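Local coordinates for protein myosin regulatory light chain (Placopecten magellanicus, PDB 3PN7) that binds a magnesium ion in an EF-hand and probably makes the ATPase activity and regulation of molluscan muscle myosin depend on calcium, at residues Ile32-Asp37 with Ile42-Glu47; Met100-Asp105 with Phe144-Phe149; Tyr113-Leu118 with Asp128-Thr133. One frame throughout, in Å; residues are numbered along the deposited sequence.

In the fold
Contact 1 lies far from the other two, on the opposite side of the chain's centre; its centre is about 40 Å from each of theirs. It is partly buried and polar, with acidic groups gathered at magnesium between the end of helix 19-32 and helix 42-52. Contacts 2 and 3 are both buried and share one side of the chain, their centres about 15 Å apart. Contact 2 is one tyrosine-aspartate hydrogen bond and holds no metal. Contact 3 is apolar packing of helix 111-120 on helix 127-134. The two touch directly: F101 and F144 of contact 2 pack on Y113, L117 and I114 of helix 111-120.

Contact 1 (Ile32-Asp37 with Ile42-Glu47). With MG (magnesium ion), chain G.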
loop_
_atom_site.group_PDB
_atom_site.type_symbol
_atom_site.label_atom_id
_atom_site.label_comp_id
_atom_site.label_asym_id
_atom_site.label_seq_id
_atom_site.Cartn_x
_atom_site.Cartn_y
_atom_site.Cartn_z
ATOM N N ILE B 32 21.379 -21.106 -24.074
ATOM C CA ILE B 32 20.784 -21.178 -25.403
ATOM C C ILE B 32 21.878 -21.231 -26.470
ATOM O O ILE B 32 21.688 -21.811 -27.542
ATOM C CB ILE B 32 19.819 -20.006 -25.658
ATOM C CG1 ILE B 32 18.684 -20.028 -24.641
ATOM C CG2 ILE B 32 19.219 -20.094 -27.037
ATOM C CD1 ILE B 32 17.926 -18.724 -24.579
ATOM N N ASP B 33 23.030 -20.638 -26.167
ATOM C CA ASP B 33 24.172 -20.692 -27.071
ATOM C C ASP B 33 24.905 -22.031 -26.968
ATOM O O ASP B 33 26.031 -22.107 -26.467
ATOM C CB ASP B 33 25.135 -19.534 -26.801
ATOM C CG ASP B 33 26.314 -19.531 -27.757
ATOM O OD1 ASP B 33 27.342 -18.885 -27.455
ATOM O OD2 ASP B 33 26.212 -20.202 -28.807
ATOM N N GLN B 34 24.260 -23.090 -27.441
ATOM C CA GLN B 34 24.826 -24.430 -27.340
ATOM C C GLN B 34 26.193 -24.515 -28.053
ATOM O O GLN B 34 27.004 -25.383 -27.757
ATOM C CB GLN B 34 23.824 -25.464 -27.876
ATOM C CG GLN B 34 22.393 -25.346 -27.278
ATOM C CD GLN B 34 22.172 -26.212 -26.018
ATOM O OE1 GLN B 34 22.672 -25.902 -24.921
ATOM N NE2 GLN B 34 21.405 -27.292 -26.177
ATOM N N ASN B 35 26.437 -23.577 -28.963
ATOM C CA ASN B 35 27.690 -23.455 -29.715
ATOM C C ASN B 35 28.883 -22.988 -28.897
ATOM O O ASN B 35 30.028 -23.258 -29.256
ATOM C CB ASN B 35 27.519 -22.420 -30.846
ATOM C CG ASN B 35 26.977 -23.021 -32.102
ATOM O OD1 ASN B 35 26.661 -22.313 -33.058
ATOM N ND2 ASN B 35 26.862 -24.348 -32.118
ATOM N N ARG B 36 28.606 -22.282 -27.806
ATOM C CA ARG B 36 29.641 -21.601 -27.046
ATOM C C ARG B 36 30.233 -20.564 -27.983
ATOM O O ARG B 36 31.262 -19.950 -27.711
ATOM C CB ARG B 36 30.696 -22.586 -26.556
ATOM C CG ARG B 36 30.207 -23.469 -25.422
ATOM C CD ARG B 36 31.106 -24.668 -25.219
ATOM N NE ARG B 36 30.450 -25.711 -24.441
ATOM C CZ ARG B 36 31.094 -26.606 -23.704
ATOM N NH1 ARG B 36 32.416 -26.585 -23.643
ATOM N NH2 ARG B 36 30.417 -27.521 -23.029
ATOM N N ASP B 37 29.534 -20.391 -29.096
ATOM C CA ASP B 37 29.852 -19.427 -30.135
ATOM C C ASP B 37 30.053 -18.018 -29.600
ATOM O O ASP B 37 30.963 -17.307 -30.019
ATOM C CB ASP B 37 28.694 -19.399 -31.131
ATOM C CG ASP B 37 29.148 -19.175 -32.547
ATOM O OD1 ASP B 37 30.304 -18.755 -32.742
ATOM O OD2 ASP B 37 28.346 -19.422 -33.465
ATOM N N ILE B 42 20.362 -20.060 -35.624
ATOM C CA ILE B 42 19.174 -20.891 -35.762
ATOM C C ILE B 42 19.388 -22.316 -35.234
ATOM O O ILE B 42 18.462 -22.932 -34.709
ATOM C CB ILE B 42 18.629 -20.900 -37.192
ATOM C CG1 ILE B 42 17.313 -21.674 -37.225
ATOM C CG2 ILE B 42 19.657 -21.509 -38.163
ATOM C CD1 ILE B 42 16.428 -21.345 -38.402
ATOM N N ASN B 43 20.611 -22.825 -35.355
ATOM C CA ASN B 43 20.941 -24.152 -34.842
ATOM C C ASN B 43 20.889 -24.227 -33.310
ATOM O O ASN B 43 20.393 -25.210 -32.747
ATOM C CB ASN B 43 22.322 -24.606 -35.335
ATOM C CG ASN B 43 22.418 -24.659 -36.852
ATOM O OD1 ASN B 43 21.437 -24.950 -37.553
ATOM N ND2 ASN B 43 23.611 -24.373 -37.371
ATOM N N ASP B 44 21.405 -23.190 -32.644
ATOM C CA ASP B 44 21.333 -23.087 -31.187
ATOM C C ASP B 44 19.894 -23.097 -30.728
ATOM O O ASP B 44 19.529 -23.776 -29.769
ATOM C CB ASP B 44 21.987 -21.794 -30.721
ATOM C CG ASP B 44 23.491 -21.862 -30.758
ATOM O OD1 ASP B 44 24.056 -22.753 -30.088
ATOM O OD2 ASP B 44 24.108 -21.013 -31.438
ATOM N N LEU B 45 19.076 -22.331 -31.436
ATOM C CA LEU B 45 17.668 -22.184 -31.106
ATOM C C LEU B 45 16.941 -23.509 -31.303
ATOM O O LEU B 45 16.221 -23.966 -30.404
ATOM C CB LEU B 45 17.048 -21.098 -31.990
ATOM C CG LEU B 45 16.157 -20.004 -31.405
ATOM C CD1 LEU B 45 16.677 -19.482 -30.102
ATOM C CD2 LEU B 45 16.026 -18.890 -32.424
ATOM N N LYS B 46 17.125 -24.123 -32.473
ATOM C CA LYS B 46 16.547 -25.445 -32.747
ATOM C C LYS B 46 16.959 -26.446 -31.673
ATOM O O LYS B 46 16.130 -27.187 -31.134
ATOM C CB LYS B 46 17.024 -25.989 -34.098
ATOM C CG LYS B 46 16.490 -25.288 -35.325
ATOM C CD LYS B 46 16.662 -26.184 -36.552
ATOM C CE LYS B 46 16.033 -25.583 -37.790
ATOM N NZ LYS B 46 15.819 -26.612 -38.852
ATOM N N GLU B 47 18.258 -26.470 -31.381
ATOM C CA GLU B 47 18.794 -27.329 -30.335
ATOM C C GLU B 47 18.110 -27.076 -28.993
ATOM O O GLU B 47 17.632 -28.011 -28.345
ATOM C CB GLU B 47 20.307 -27.137 -30.195
ATOM C CG GLU B 47 20.975 -28.336 -29.588
ATOM C CD GLU B 47 20.569 -29.627 -30.309
ATOM O OE1 GLU B 47 20.604 -29.646 -31.559
ATOM O OE2 GLU B 47 20.191 -30.609 -29.627
HETATM MG MG MG G . 26.356 -20.254 -31.239
#
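The carboxylates of D33 and D44 lie side by side at the magnesium ion of an EF-hand loop, their planes turned 84° apart. D33 OD2 lies on one side of the D44 carboxylate plane and beyond its oxygens; the end of N35 lies on the other side, likewise past that edge. The magnesium ion is reached from both segments, by D33 OD2 at 2.4 Å and by D44 OD2 at 2.4 Å. N35 also belongs to the site, and F39 O joins it from the middle of the loop. D37 is a magnesium ligand in another structure of the protein but is not bound to the ion in this model.

Of the two oxygens of D44, OD2 binds the metal. OD1 turns back to the other segment and accepts the backbone N-H of N35 at 2.8 Å with its syn lone pair; the bond is bent, with an angle of 140° at the hydrogen. This backbone bond limits rotation of the carboxylate while the ion holds its other oxygen. The metal probably offsets the repulsion between D33 and D44. The second oxygen of D33, OD1, accepts from the backbone N of G38.

D44 CG stands anti to its own carbonyl carbon (chi1 -76°), which carries the group from the first turn of helix 42-52 into the loop. At the start of that helix D41 OD1 accepts from D44 N. Behind the metal site the packing is apolar. I32 and L45 lie side by side, both against I40 and both covered by an apolar side chain of another protein. At the solvent side, Q34 crosses E47 at about a right angle, Q34 CG being 4.0 Å from E47 CB. Deeper in, D44 CB rests 3.2 Å from I32 O.

Contact 2 (Met100-Asp105 with Phe144-Phe149)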
loop_
_atom_site.group_PDB
_atom_site.type_symbol
_atom_site.label_atom_id
_atom_site.label_comp_id
_atom_site.label_asym_id
_atom_site.label_seq_id
_atom_site.Cartn_x
_atom_site.Cartn_y
_atom_site.Cartn_z
ATOM N N MET B 100 1.691 -8.602 1.718
ATOM C CA MET B 100 1.466 -7.302 2.315
ATOM C C MET B 100 -0.004 -7.016 2.610
ATOM O O MET B 100 -0.318 -6.204 3.483
ATOM C CB MET B 100 1.956 -6.245 1.332
ATOM C CG MET B 100 2.654 -5.110 1.972
ATOM S SD MET B 100 4.286 -5.679 2.392
ATOM C CE MET B 100 5.062 -5.451 0.787
ATOM N N PHE B 101 -0.893 -7.654 1.850
ATOM C CA PHE B 101 -2.322 -7.394 1.949
ATOM C C PHE B 101 -3.027 -8.618 2.522
ATOM O O PHE B 101 -4.261 -8.696 2.535
ATOM C CB PHE B 101 -2.904 -7.028 0.574
ATOM C CG PHE B 101 -2.218 -5.857 -0.083
ATOM C CD1 PHE B 101 -1.196 -6.059 -0.993
ATOM C CD2 PHE B 101 -2.587 -4.555 0.222
ATOM C CE1 PHE B 101 -0.559 -4.978 -1.598
ATOM C CE2 PHE B 101 -1.968 -3.474 -0.378
ATOM C CZ PHE B 101 -0.939 -3.681 -1.281
ATOM N N ASP B 102 -2.222 -9.569 2.991
ATOM C CA ASP B 102 -2.709 -10.835 3.550
ATOM C C ASP B 102 -2.139 -10.964 4.973
ATOM O O ASP B 102 -1.226 -11.746 5.231
ATOM C CB ASP B 102 -2.273 -12.006 2.650
ATOM C CG ASP B 102 -2.623 -13.392 3.235
ATOM O OD1 ASP B 102 -3.440 -13.466 4.174
ATOM O OD2 ASP B 102 -2.089 -14.411 2.733
ATOM N N GLU B 103 -2.673 -10.153 5.878
ATOM C CA GLU B 103 -2.132 -10.006 7.223
ATOM C C GLU B 103 -1.968 -11.356 7.916
ATOM O O GLU B 103 -0.905 -11.664 8.459
ATOM C CB GLU B 103 -3.059 -9.110 8.042
ATOM C CG GLU B 103 -2.474 -7.753 8.403
ATOM C CD GLU B 103 -1.663 -7.803 9.691
ATOM O OE1 GLU B 103 -2.278 -7.823 10.788
ATOM O OE2 GLU B 103 -0.413 -7.833 9.605
ATOM N N LEU B 104 -3.033 -12.154 7.877
ATOM C CA LEU B 104 -3.074 -13.449 8.540
ATOM C C LEU B 104 -2.429 -14.584 7.743
ATOM O O LEU B 104 -2.555 -15.751 8.120
ATOM C CB LEU B 104 -4.522 -13.818 8.870
ATOM C CG LEU B 104 -5.297 -12.738 9.627
ATOM C CD1 LEU B 104 -6.793 -13.003 9.573
ATOM C CD2 LEU B 104 -4.816 -12.618 11.064
ATOM N N ASP B 105 -1.763 -14.252 6.637
ATOM C CA ASP B 105 -1.004 -15.240 5.863
ATOM C C ASP B 105 -1.851 -16.442 5.424
ATOM O O ASP B 105 -1.423 -17.586 5.544
ATOM C CB ASP B 105 0.203 -15.730 6.675
ATOM C CG ASP B 105 1.364 -16.173 5.798
ATOM O OD1 ASP B 105 1.375 -15.850 4.586
ATOM O OD2 ASP B 105 2.275 -16.841 6.328
ATOM N N PHE B 144 -8.870 -15.244 -4.319
ATOM C CA PHE B 144 -7.835 -15.139 -5.320
ATOM C C PHE B 144 -6.570 -15.829 -4.803
ATOM O O PHE B 144 -5.943 -15.368 -3.849
ATOM C CB PHE B 144 -7.591 -13.650 -5.598
ATOM C CG PHE B 144 -6.512 -13.362 -6.616
ATOM C CD1 PHE B 144 -6.802 -13.333 -7.967
ATOM C CD2 PHE B 144 -5.225 -13.048 -6.211
ATOM C CE1 PHE B 144 -5.827 -13.038 -8.900
ATOM C CE2 PHE B 144 -4.242 -12.747 -7.144
ATOM C CZ PHE B 144 -4.545 -12.740 -8.483
ATOM N N ASP B 145 -6.199 -16.932 -5.449
ATOM C CA ASP B 145 -5.007 -17.702 -5.080
ATOM C C ASP B 145 -3.747 -17.028 -5.616
ATOM O O ASP B 145 -3.307 -17.311 -6.731
ATOM C CB ASP B 145 -5.111 -19.107 -5.659
ATOM C CG ASP B 145 -4.039 -20.046 -5.133
ATOM O OD1 ASP B 145 -3.011 -19.561 -4.601
ATOM O OD2 ASP B 145 -4.234 -21.278 -5.258
ATOM N N TYR B 146 -3.153 -16.142 -4.829
ATOM C CA TYR B 146 -2.046 -15.369 -5.358
ATOM C C TYR B 146 -0.719 -16.107 -5.497
ATOM O O TYR B 146 0.110 -15.721 -6.318
ATOM C CB TYR B 146 -1.864 -14.066 -4.591
ATOM C CG TYR B 146 -1.415 -14.168 -3.152
ATOM C CD1 TYR B 146 -0.093 -14.437 -2.831
ATOM C CD2 TYR B 146 -2.306 -13.906 -2.108
ATOM C CE1 TYR B 146 0.330 -14.485 -1.493
ATOM C CE2 TYR B 146 -1.901 -13.942 -0.777
ATOM C CZ TYR B 146 -0.584 -14.237 -0.477
ATOM O OH TYR B 146 -0.189 -14.268 0.830
ATOM N N VAL B 147 -0.503 -17.140 -4.686
ATOM C CA VAL B 147 0.658 -18.004 -4.878
ATOM C C VAL B 147 0.607 -18.652 -6.267
ATOM O O VAL B 147 1.567 -18.618 -7.025
ATOM C CB VAL B 147 0.736 -19.095 -3.794
ATOM C CG1 VAL B 147 1.896 -20.059 -4.082
ATOM C CG2 VAL B 147 0.878 -18.450 -2.416
ATOM N N ARG B 148 -0.538 -19.222 -6.602
ATOM C CA ARG B 148 -0.726 -19.851 -7.899
ATOM C C ARG B 148 -0.742 -18.820 -9.039
ATOM O O ARG B 148 -0.241 -19.070 -10.137
ATOM C CB ARG B 148 -2.030 -20.634 -7.883
ATOM C CG ARG B 148 -2.245 -21.508 -9.086
ATOM C CD ARG B 148 -3.535 -22.281 -8.914
ATOM N NE ARG B 148 -3.788 -23.196 -10.020
ATOM C CZ ARG B 148 -4.992 -23.672 -10.314
ATOM N NH1 ARG B 148 -6.042 -23.299 -9.585
ATOM N NH2 ARG B 148 -5.149 -24.509 -11.333
ATOM N N PHE B 149 -1.325 -17.655 -8.780
ATOM C CA PHE B 149 -1.319 -16.587 -9.773
ATOM C C PHE B 149 0.125 -16.192 -10.106
ATOM O O PHE B 149 0.470 -16.005 -11.265
ATOM C CB PHE B 149 -2.129 -15.383 -9.274
ATOM C CG PHE B 149 -2.056 -14.181 -10.170
ATOM C CD1 PHE B 149 -2.921 -14.044 -11.244
ATOM C CD2 PHE B 149 -1.126 -13.180 -9.930
ATOM C CE1 PHE B 149 -2.859 -12.933 -12.072
ATOM C CE2 PHE B 149 -1.059 -12.064 -10.742
ATOM C CZ PHE B 149 -1.923 -11.937 -11.819
#
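D102 meets Y146 through CB, CG and OD2, and all three close on the same hydroxyl end of the ring. CB lies 3.6 Å from Y146 OH and 4.0 Å from Y146 CE2. CG comes next, 3.5 Å from Y146 OH. At the tip, OD2 accepts the hydrogen bond of Y146 OH at 2.7 Å through its anti lone pair. It lies in the plane of the tyrosine ring, at the ring's edge. The carboxylate itself stands almost upright to that ring, the planes 77° apart. CG is anti to the backbone N of D102 (chi1 174°), which sends the carboxylate across to helix 146-154.

The carboxylate is well satisfied. OD2 also accepts from K107 N, and OD1 accepts from T106 N, so the group ties together the turn that follows it as well as Y146. These bonds should help stabilise its negative charge in a buried place.

The loop of D102 runs from helix 91-99 to strand 109-110, in a helix-loop-helix arrangement like that of an EF-hand. Y146 begins helix 146-154, just after strand 143-144, and its ring meets that of F98 at about 10° between planes.

Contact 3 (Tyr113-Leu118 with Asp128-Thr133); sequences YIKDLL and DEMRMT
This contact packs helix 111-120 against helix 127-134, two helices joined by a short linker in the C-terminal half of the chain. M130 carries it, meeting K115 and L118 one turn apart on the other helix. The CA atoms of K115 and M130 are 7.9 Å apart, the nearest pair across the two segments. M130 is bent at both chi2 (-59°) and chi3 (-71°). The folded chain lays its methyl against helix 111-120. CE touches the backbone as well as a side chain: it is 3.8 Å from K115 O and 4.0 Å from K115 CB. The sulfur faces the next turn of helix 111-120, with M130 SD 4.1 Å from L118 CB. No hydrogen bond crosses between the segments, so the contact rests on van der Waals packing. K115 contributes the inner part of its chain to M130; its charged end makes a cation-pi contact with F134.

Helix 127-134 is braced within itself. T133 OG1 donates to E129 O at 2.7 Å, and the backbone T133 N reaches the same oxygen from the opposite face of the carbonyl plane. One carbonyl thus grips both the backbone and the side chain of T133. On the exposed side, R131 NH1 makes a salt bridge with D128 OD1 at 2.8 Å. The carboxylate oxygen lies near the guanidinium plane and uses its anti lone pair.

F125, in the linker, packs on both M130 and T133 and bonds through its backbone to L118. F134, at the end of helix 127-134, covers I114 and L118. Another protein of the assembly packs on L117, L118 and T133, and a basic side chain of it forms a salt bridge with E129 of helix 127-134.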
loop_
_atom_site.group_PDB
_atom_site.type_symbol
_atom_site.label_atom_id
_atom_site.label_comp_id
_atom_site.label_asym_id
_atom_site.label_seq_id
_atom_site.Cartn_x
_atom_site.Cartn_y
_atom_site.Cartn_z
ATOM N N TYR B 113 -11.237 -7.486 -2.936
ATOM C CA TYR B 113 -10.150 -6.677 -2.384
ATOM C C TYR B 113 -9.053 -6.461 -3.437
ATOM O O TYR B 113 -8.664 -5.331 -3.716
ATOM C CB TYR B 113 -9.577 -7.376 -1.147
ATOM C CG TYR B 113 -8.522 -6.621 -0.363
ATOM C CD1 TYR B 113 -8.527 -5.233 -0.286
ATOM C CD2 TYR B 113 -7.525 -7.316 0.324
ATOM C CE1 TYR B 113 -7.553 -4.550 0.464
ATOM C CE2 TYR B 113 -6.563 -6.660 1.064
ATOM C CZ TYR B 113 -6.572 -5.279 1.125
ATOM O OH TYR B 113 -5.607 -4.639 1.862
ATOM N N ILE B 114 -8.550 -7.541 -4.031
ATOM C CA ILE B 114 -7.516 -7.382 -5.056
ATOM C C ILE B 114 -8.004 -6.637 -6.317
ATOM O O ILE B 114 -7.254 -5.898 -6.949
ATOM C CB ILE B 114 -6.835 -8.725 -5.424
ATOM C CG1 ILE B 114 -5.628 -8.438 -6.310
ATOM C CG2 ILE B 114 -7.826 -9.704 -6.067
ATOM C CD1 ILE B 114 -4.554 -7.600 -5.608
ATOM N N LYS B 115 -9.270 -6.802 -6.672
ATOM C CA LYS B 115 -9.810 -6.033 -7.785
ATOM C C LYS B 115 -9.813 -4.548 -7.460
ATOM O O LYS B 115 -9.440 -3.721 -8.288
ATOM C CB LYS B 115 -11.206 -6.520 -8.167
ATOM C CG LYS B 115 -11.175 -7.860 -8.865
ATOM C CD LYS B 115 -12.442 -8.105 -9.668
ATOM C CE LYS B 115 -12.362 -9.435 -10.402
ATOM N NZ LYS B 115 -13.432 -9.560 -11.430
ATOM N N ASP B 116 -10.206 -4.218 -6.239
ATOM C CA ASP B 116 -10.275 -2.826 -5.808
ATOM C C ASP B 116 -8.884 -2.207 -5.807
ATOM O O ASP B 116 -8.678 -1.129 -6.374
ATOM C CB ASP B 116 -10.921 -2.734 -4.418
ATOM C CG ASP B 116 -11.171 -1.294 -3.974
ATOM O OD1 ASP B 116 -11.324 -0.410 -4.841
ATOM O OD2 ASP B 116 -11.224 -1.052 -2.749
ATOM N N LEU B 117 -7.922 -2.890 -5.189
ATOM C CA LEU B 117 -6.538 -2.393 -5.172
ATOM C C LEU B 117 -6.011 -2.103 -6.583
ATOM O O LEU B 117 -5.353 -1.086 -6.830
ATOM C CB LEU B 117 -5.608 -3.399 -4.493
ATOM C CG LEU B 117 -5.828 -3.720 -3.015
ATOM C CD1 LEU B 117 -5.124 -5.036 -2.650
ATOM C CD2 LEU B 117 -5.271 -2.600 -2.185
ATOM N N LEU B 118 -6.286 -3.012 -7.506
ATOM C CA LEU B 118 -5.653 -2.976 -8.818
ATOM C C LEU B 118 -6.287 -1.877 -9.655
ATOM O O LEU B 118 -5.604 -1.134 -10.355
ATOM C CB LEU B 118 -5.835 -4.325 -9.525
ATOM C CG LEU B 118 -4.687 -5.337 -9.733
ATOM C CD1 LEU B 118 -3.596 -5.219 -8.730
ATOM C CD2 LEU B 118 -5.212 -6.751 -9.773
ATOM N N ASP B 128 -9.599 -3.014 -19.734
ATOM C CA ASP B 128 -8.943 -4.050 -20.527
ATOM C C ASP B 128 -7.819 -4.761 -19.738
ATOM O O ASP B 128 -7.680 -5.986 -19.801
ATOM C CB ASP B 128 -8.402 -3.472 -21.839
ATOM C CG ASP B 128 -9.509 -2.891 -22.732
ATOM O OD1 ASP B 128 -10.581 -3.525 -22.873
ATOM O OD2 ASP B 128 -9.304 -1.786 -23.284
ATOM N N GLU B 129 -7.032 -4.007 -18.976
ATOM C CA GLU B 129 -6.053 -4.649 -18.104
ATOM C C GLU B 129 -6.744 -5.542 -17.066
ATOM O O GLU B 129 -6.314 -6.671 -16.840
ATOM C CB GLU B 129 -5.125 -3.627 -17.459
ATOM C CG GLU B 129 -4.139 -3.030 -18.451
ATOM C CD GLU B 129 -3.410 -1.821 -17.882
ATOM O OE1 GLU B 129 -4.023 -1.070 -17.084
ATOM O OE2 GLU B 129 -2.225 -1.621 -18.242
ATOM N N MET B 130 -7.837 -5.052 -16.478
ATOM C CA MET B 130 -8.632 -5.856 -15.552
ATOM C C MET B 130 -9.131 -7.155 -16.204
ATOM O O MET B 130 -9.013 -8.234 -15.624
ATOM C CB MET B 130 -9.810 -5.047 -14.983
ATOM C CG MET B 130 -9.396 -3.913 -14.040
ATOM S SD MET B 130 -8.453 -4.529 -12.614
ATOM C CE MET B 130 -9.689 -5.393 -11.660
ATOM N N ARG B 131 -9.671 -7.059 -17.417
ATOM C CA ARG B 131 -10.236 -8.233 -18.075
ATOM C C ARG B 131 -9.199 -9.323 -18.371
ATOM O O ARG B 131 -9.443 -10.500 -18.125
ATOM C CB ARG B 131 -10.976 -7.850 -19.368
ATOM C CG ARG B 131 -11.650 -9.058 -20.068
ATOM C CD ARG B 131 -12.174 -8.696 -21.460
ATOM N NE ARG B 131 -11.092 -8.334 -22.371
ATOM C CZ ARG B 131 -10.843 -7.096 -22.796
ATOM N NH1 ARG B 131 -11.605 -6.087 -22.402
ATOM N NH2 ARG B 131 -9.830 -6.869 -23.626
ATOM N N MET B 132 -8.052 -8.928 -18.904
ATOM C CA MET B 132 -7.012 -9.884 -19.261
ATOM C C MET B 132 -6.332 -10.447 -18.020
ATOM O O MET B 132 -5.806 -11.553 -18.043
ATOM C CB MET B 132 -5.971 -9.238 -20.171
ATOM C CG MET B 132 -6.516 -8.780 -21.519
ATOM S SD MET B 132 -5.269 -7.819 -22.383
ATOM C CE MET B 132 -6.279 -6.871 -23.519
ATOM N N THR B 133 -6.325 -9.675 -16.939
ATOM C CA THR B 133 -5.736 -10.145 -15.695
ATOM C C THR B 133 -6.549 -11.304 -15.108
ATOM O O THR B 133 -6.004 -12.349 -14.794
ATOM C CB THR B 133 -5.591 -9.001 -14.673
ATOM O OG1 THR B 133 -4.635 -8.048 -15.163
ATOM C CG2 THR B 133 -5.107 -9.537 -13.329
#